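Local coordinates for cerato-platanin-like protein (Moniliophthora perniciosa, PDB 3SUM) that is of unknown function but belongs to the cerato-platanins, small disulfide-bonded proteins secreted by fungi, and folds as a double-psi beta barrel, at residues Cys63-Phe74 and Leu114-Cys125. Numbering follows the deposited sequence.
Sequences CWKLRYKGNHAF and LFSAYQVDGSCC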
loop_
_atom_site.group_PDB
_atom_site.type_symbol
_atom_site.label_atom_id
_atom_site.label_comp_id
_atom_site.label_asym_id
_atom_site.label_seq_id
_atom_site.Cartn_x
_atom_site.Cartn_y
_atom_site.Cartn_z
ATOM N N CYS A 63 7.346 -2.852 0.549
ATOM C CA CYS A 63 6.167 -3.638 1.015
ATOM C C CYS A 63 6.112 -3.481 2.479
ATOM O O CYS A 63 7.131 -3.700 3.151
ATOM C CB CYS A 63 6.439 -5.055 0.662
ATOM S SG CYS A 63 4.996 -6.096 1.072
ATOM N N TRP A 64 4.938 -3.146 3.033
ATOM C CA TRP A 64 4.827 -2.867 4.462
ATOM C C TRP A 64 3.690 -3.663 5.054
ATOM O O TRP A 64 2.656 -3.795 4.450
ATOM C CB TRP A 64 4.538 -1.384 4.722
ATOM C CG TRP A 64 5.780 -0.603 4.529
ATOM C CD1 TRP A 64 6.407 -0.410 3.378
ATOM C CD2 TRP A 64 6.537 0.062 5.542
ATOM N NE1 TRP A 64 7.537 0.318 3.585
ATOM C CE2 TRP A 64 7.654 0.604 4.917
ATOM C CE3 TRP A 64 6.353 0.257 6.930
ATOM C CZ2 TRP A 64 8.638 1.366 5.604
ATOM C CZ3 TRP A 64 7.356 1.014 7.644
ATOM C CH2 TRP A 64 8.469 1.570 6.962
ATOM N N LYS A 65 3.933 -4.233 6.215
ATOM C CA LYS A 65 2.858 -4.898 6.895
ATOM C C LYS A 65 2.226 -3.915 7.862
ATOM O O LYS A 65 2.914 -3.331 8.713
ATOM C CB LYS A 65 3.430 -6.072 7.703
ATOM C CG LYS A 65 2.210 -6.840 8.269
ATOM C CD LYS A 65 2.661 -8.083 9.029
ATOM C CE LYS A 65 2.700 -7.849 10.517
ATOM N NZ LYS A 65 2.786 -9.190 11.227
ATOM N N LEU A 66 0.908 -3.733 7.791
ATOM C CA LEU A 66 0.248 -2.768 8.650
ATOM C C LEU A 66 -0.640 -3.580 9.597
ATOM O O LEU A 66 -1.218 -4.605 9.172
ATOM C CB LEU A 66 -0.686 -1.853 7.837
ATOM C CG LEU A 66 -0.125 -1.149 6.599
ATOM C CD1 LEU A 66 -1.122 -0.187 5.972
ATOM C CD2 LEU A 66 1.225 -0.441 7.037
ATOM N N ARG A 67 -0.741 -3.152 10.850
ATOM C CA ARG A 67 -1.710 -3.807 11.763
ATOM C C ARG A 67 -2.663 -2.769 12.329
ATOM O O ARG A 67 -2.255 -1.644 12.690
ATOM C CB ARG A 67 -1.009 -4.473 12.972
ATOM C CG ARG A 67 -0.135 -5.696 12.657
ATOM C CD ARG A 67 0.402 -6.288 14.029
ATOM N NE ARG A 67 0.976 -7.641 13.930
ATOM C CZ ARG A 67 0.274 -8.787 13.899
ATOM N NH1 ARG A 67 -1.056 -8.781 13.910
ATOM N NH2 ARG A 67 0.902 -9.964 13.865
ATOM N N TYR A 68 -3.935 -3.129 12.370
ATOM C CA TYR A 68 -4.927 -2.387 13.117
ATOM C C TYR A 68 -5.685 -3.407 13.940
ATOM O O TYR A 68 -6.259 -4.368 13.371
ATOM C CB TYR A 68 -5.891 -1.705 12.156
ATOM C CG TYR A 68 -6.941 -0.918 12.873
ATOM C CD1 TYR A 68 -6.686 0.420 13.254
ATOM C CD2 TYR A 68 -8.222 -1.464 13.072
ATOM C CE1 TYR A 68 -7.660 1.172 13.884
ATOM C CE2 TYR A 68 -9.216 -0.726 13.683
ATOM C CZ TYR A 68 -8.957 0.598 14.057
ATOM O OH TYR A 68 -9.957 1.340 14.698
ATOM N N LYS A 69 -5.694 -3.201 15.264
ATOM C CA LYS A 69 -6.327 -4.133 16.172
ATOM C C LYS A 69 -5.888 -5.548 15.780
ATOM O O LYS A 69 -4.669 -5.825 15.803
ATOM C CB LYS A 69 -7.817 -3.858 16.278
ATOM C CG LYS A 69 -8.081 -2.465 16.936
ATOM C CD LYS A 69 -9.560 -2.249 17.086
ATOM C CE LYS A 69 -9.798 -0.845 17.790
ATOM N NZ LYS A 69 -11.257 -0.548 18.148
ATOM N N GLY A 70 -6.816 -6.437 15.472
ATOM C CA GLY A 70 -6.444 -7.811 15.144
ATOM C C GLY A 70 -6.337 -8.083 13.639
ATOM O O GLY A 70 -6.335 -9.241 13.228
ATOM N N ASN A 71 -6.292 -7.031 12.825
ATOM C CA ASN A 71 -6.189 -7.146 11.363
ATOM C C ASN A 71 -4.793 -6.762 10.903
ATOM O O ASN A 71 -4.096 -5.984 11.559
ATOM C CB ASN A 71 -7.168 -6.228 10.674
ATOM C CG ASN A 71 -8.607 -6.411 11.189
ATOM O OD1 ASN A 71 -8.989 -7.480 11.642
ATOM N ND2 ASN A 71 -9.372 -5.358 11.151
ATOM N N HIS A 72 -4.408 -7.260 9.753
ATOM C CA HIS A 72 -3.174 -6.795 9.151
ATOM C C HIS A 72 -3.315 -6.855 7.642
ATOM O O HIS A 72 -4.253 -7.471 7.094
ATOM C CB HIS A 72 -1.974 -7.617 9.638
ATOM C CG HIS A 72 -1.961 -9.044 9.146
ATOM N ND1 HIS A 72 -2.665 -10.054 9.789
ATOM C CD2 HIS A 72 -1.304 -9.638 8.116
ATOM C CE1 HIS A 72 -2.447 -11.203 9.168
ATOM N NE2 HIS A 72 -1.637 -10.976 8.140
ATOM N N ALA A 73 -2.432 -6.134 6.959
ATOM C CA ALA A 73 -2.413 -6.169 5.535
ATOM C C ALA A 73 -1.014 -5.907 5.052
ATOM O O ALA A 73 -0.225 -5.252 5.750
ATOM C CB ALA A 73 -3.406 -5.077 4.938
ATOM N N PHE A 74 -0.737 -6.351 3.841
ATOM C CA PHE A 74 0.514 -6.052 3.228
ATOM C C PHE A 74 0.304 -5.080 2.088
ATOM O O PHE A 74 -0.519 -5.289 1.198
ATOM C CB PHE A 74 1.191 -7.346 2.697
ATOM C CG PHE A 74 1.569 -8.283 3.783
ATOM C CD1 PHE A 74 2.763 -8.114 4.523
ATOM C CD2 PHE A 74 0.751 -9.417 4.042
ATOM C CE1 PHE A 74 3.138 -9.020 5.479
ATOM C CE2 PHE A 74 1.145 -10.333 5.033
ATOM C CZ PHE A 74 2.332 -10.104 5.755
ATOM N N LEU A 114 -2.637 3.209 13.364
ATOM C CA LEU A 114 -2.211 1.820 13.231
ATOM C C LEU A 114 -1.591 1.340 14.470
ATOM O O LEU A 114 -0.967 2.115 15.155
ATOM C CB LEU A 114 -1.241 1.649 12.097
ATOM C CG LEU A 114 -1.856 1.994 10.754
ATOM C CD1 LEU A 114 -0.731 1.765 9.671
ATOM C CD2 LEU A 114 -3.097 1.107 10.435
ATOM N N PHE A 115 -1.739 0.039 14.764
ATOM C CA PHE A 115 -0.936 -0.557 15.835
ATOM C C PHE A 115 0.541 -0.539 15.485
ATOM O O PHE A 115 1.382 -0.211 16.342
ATOM C CB PHE A 115 -1.339 -2.022 16.099
ATOM C CG PHE A 115 -0.504 -2.632 17.157
ATOM C CD1 PHE A 115 0.582 -3.402 16.820
ATOM C CD2 PHE A 115 -0.720 -2.295 18.487
ATOM C CE1 PHE A 115 1.414 -3.925 17.749
ATOM C CE2 PHE A 115 0.111 -2.851 19.477
ATOM C CZ PHE A 115 1.191 -3.629 19.101
ATOM N N SER A 116 0.886 -0.856 14.221
ATOM C CA SER A 116 2.297 -0.924 13.862
ATOM C C SER A 116 2.346 -0.910 12.354
ATOM O O SER A 116 1.326 -1.216 11.706
ATOM C CB SER A 116 2.928 -2.231 14.339
ATOM O OG SER A 116 2.212 -3.338 13.749
ATOM N N ALA A 117 3.512 -0.591 11.813
ATOM C CA ALA A 117 3.783 -0.705 10.384
ATOM C C ALA A 117 5.251 -0.935 10.301
ATOM O O ALA A 117 6.035 -0.193 10.939
ATOM C CB ALA A 117 3.462 0.619 9.640
ATOM N N TYR A 118 5.658 -1.936 9.523
ATOM C CA TYR A 118 7.082 -2.122 9.269
ATOM C C TYR A 118 7.259 -2.782 7.929
ATOM O O TYR A 118 6.338 -3.486 7.438
ATOM C CB TYR A 118 7.733 -2.970 10.372
ATOM C CG TYR A 118 7.125 -4.317 10.682
ATOM C CD1 TYR A 118 6.208 -4.466 11.715
ATOM C CD2 TYR A 118 7.502 -5.448 9.972
ATOM C CE1 TYR A 118 5.651 -5.726 12.029
ATOM C CE2 TYR A 118 7.002 -6.719 10.309
ATOM C CZ TYR A 118 6.085 -6.835 11.309
ATOM O OH TYR A 118 5.630 -8.082 11.591
ATOM N N GLN A 119 8.424 -2.565 7.333
ATOM C CA GLN A 119 8.645 -3.066 6.017
ATOM C C GLN A 119 8.967 -4.518 6.146
ATOM O O GLN A 119 9.541 -4.971 7.163
ATOM C CB GLN A 119 9.820 -2.375 5.398
ATOM C CG GLN A 119 10.130 -2.782 3.987
ATOM C CD GLN A 119 11.295 -1.957 3.447
ATOM O OE1 GLN A 119 11.821 -1.120 4.148
ATOM N NE2 GLN A 119 11.629 -2.141 2.225
ATOM N N VAL A 120 8.531 -5.247 5.121
ATOM C CA VAL A 120 8.732 -6.668 5.012
ATOM C C VAL A 120 9.270 -6.953 3.630
ATOM O O VAL A 120 9.267 -6.088 2.729
ATOM C CB VAL A 120 7.437 -7.454 5.242
ATOM C CG1 VAL A 120 6.885 -7.224 6.681
ATOM C CG2 VAL A 120 6.330 -7.015 4.194
ATOM N N ASP A 121 9.664 -8.194 3.413
ATOM C CA ASP A 121 10.118 -8.577 2.084
ATOM C C ASP A 121 9.081 -8.318 1.024
ATOM O O ASP A 121 7.870 -8.496 1.249
ATOM C CB ASP A 121 10.510 -10.077 2.080
ATOM C CG ASP A 121 11.198 -10.441 0.789
ATOM O OD1 ASP A 121 10.514 -11.025 -0.106
ATOM O OD2 ASP A 121 12.381 -10.056 0.665
ATOM N N GLY A 122 9.540 -7.916 -0.164
ATOM C CA GLY A 122 8.593 -7.618 -1.251
ATOM C C GLY A 122 7.740 -8.827 -1.677
ATOM O O GLY A 122 6.671 -8.650 -2.241
ATOM N N SER A 123 8.184 -10.050 -1.405
ATOM C CA SER A 123 7.318 -11.215 -1.794
ATOM C C SER A 123 5.976 -11.155 -1.083
ATOM O O SER A 123 4.950 -11.573 -1.612
ATOM C CB SER A 123 8.056 -12.534 -1.452
ATOM O OG SER A 123 8.319 -12.480 -0.065
ATOM N N CYS A 124 5.920 -10.531 0.098
ATOM C CA CYS A 124 4.645 -10.353 0.750
ATOM C C CYS A 124 3.703 -9.479 -0.055
ATOM O O CYS A 124 2.501 -9.479 0.162
ATOM C CB CYS A 124 4.846 -9.731 2.172
ATOM S SG CYS A 124 5.849 -10.775 3.202
ATOM N N CYS A 125 4.264 -8.635 -0.926
ATOM C CA CYS A 125 3.443 -7.782 -1.798
ATOM C C CYS A 125 3.500 -8.321 -3.274
ATOM O O CYS A 125 3.347 -7.560 -4.214
ATOM C CB CYS A 125 3.964 -6.337 -1.762
ATOM S SG CYS A 125 3.538 -5.528 -0.195
HETATM O O HOH W 1 9.848 -4.082 0.956
HETATM O O HOH W 2 2.904 -4.313 11.300
#
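Lys65 and Tyr118 form an antiparallel hydrogen-bonded pair on strands 63-68 and 116-120: Lys65 N gives to Tyr118 O (2.8 Å), and Tyr118 N returns a longer bond to Lys65 O. That carbonyl also accepts a hydrogen bond from a water that Ser116 OG holds. Farther along, Arg67 N donates to Ser116 O, while Arg67 O receives Phe115 N at 2.7 Å through a bent bond (133°); with two residues, Phe115 and Ser116, set opposite Arg67, the strand makes a classic beta bulge. Toward the other end Val120 N meets Cys63 O almost straight (172°), and a second water accepts from Cys63 N and Gln119 NE2 while donating to Val120 O. Side by side, Lys65 and Tyr118 join only weakly, NZ to OH at 3.1 Å; both ends find stronger partners in the C-terminal carboxylate of Pro136. With CG beside its own backbone N (chi1 -76°), Trp64 lays one ring face under Gln119 N, while its CE3 comes to 3.3 Å from Tyr118 C, and Gln119 CB makes a CH-pi contact over the five-membered ring; NE1 donates to Ser62 OG. Shortened to alanine, this residue would probably leave Gln119 CB without a ring to rest on and open a gap beside Val75 and Val77. Cys124 CB sits over the Phe74 ring, and the Cys63-Cys125 disulfide (SG-SG 2.0 Å) ties the segment after the edge strand to strand 63-68, within the double-psi beta barrel of the cerato-platanins.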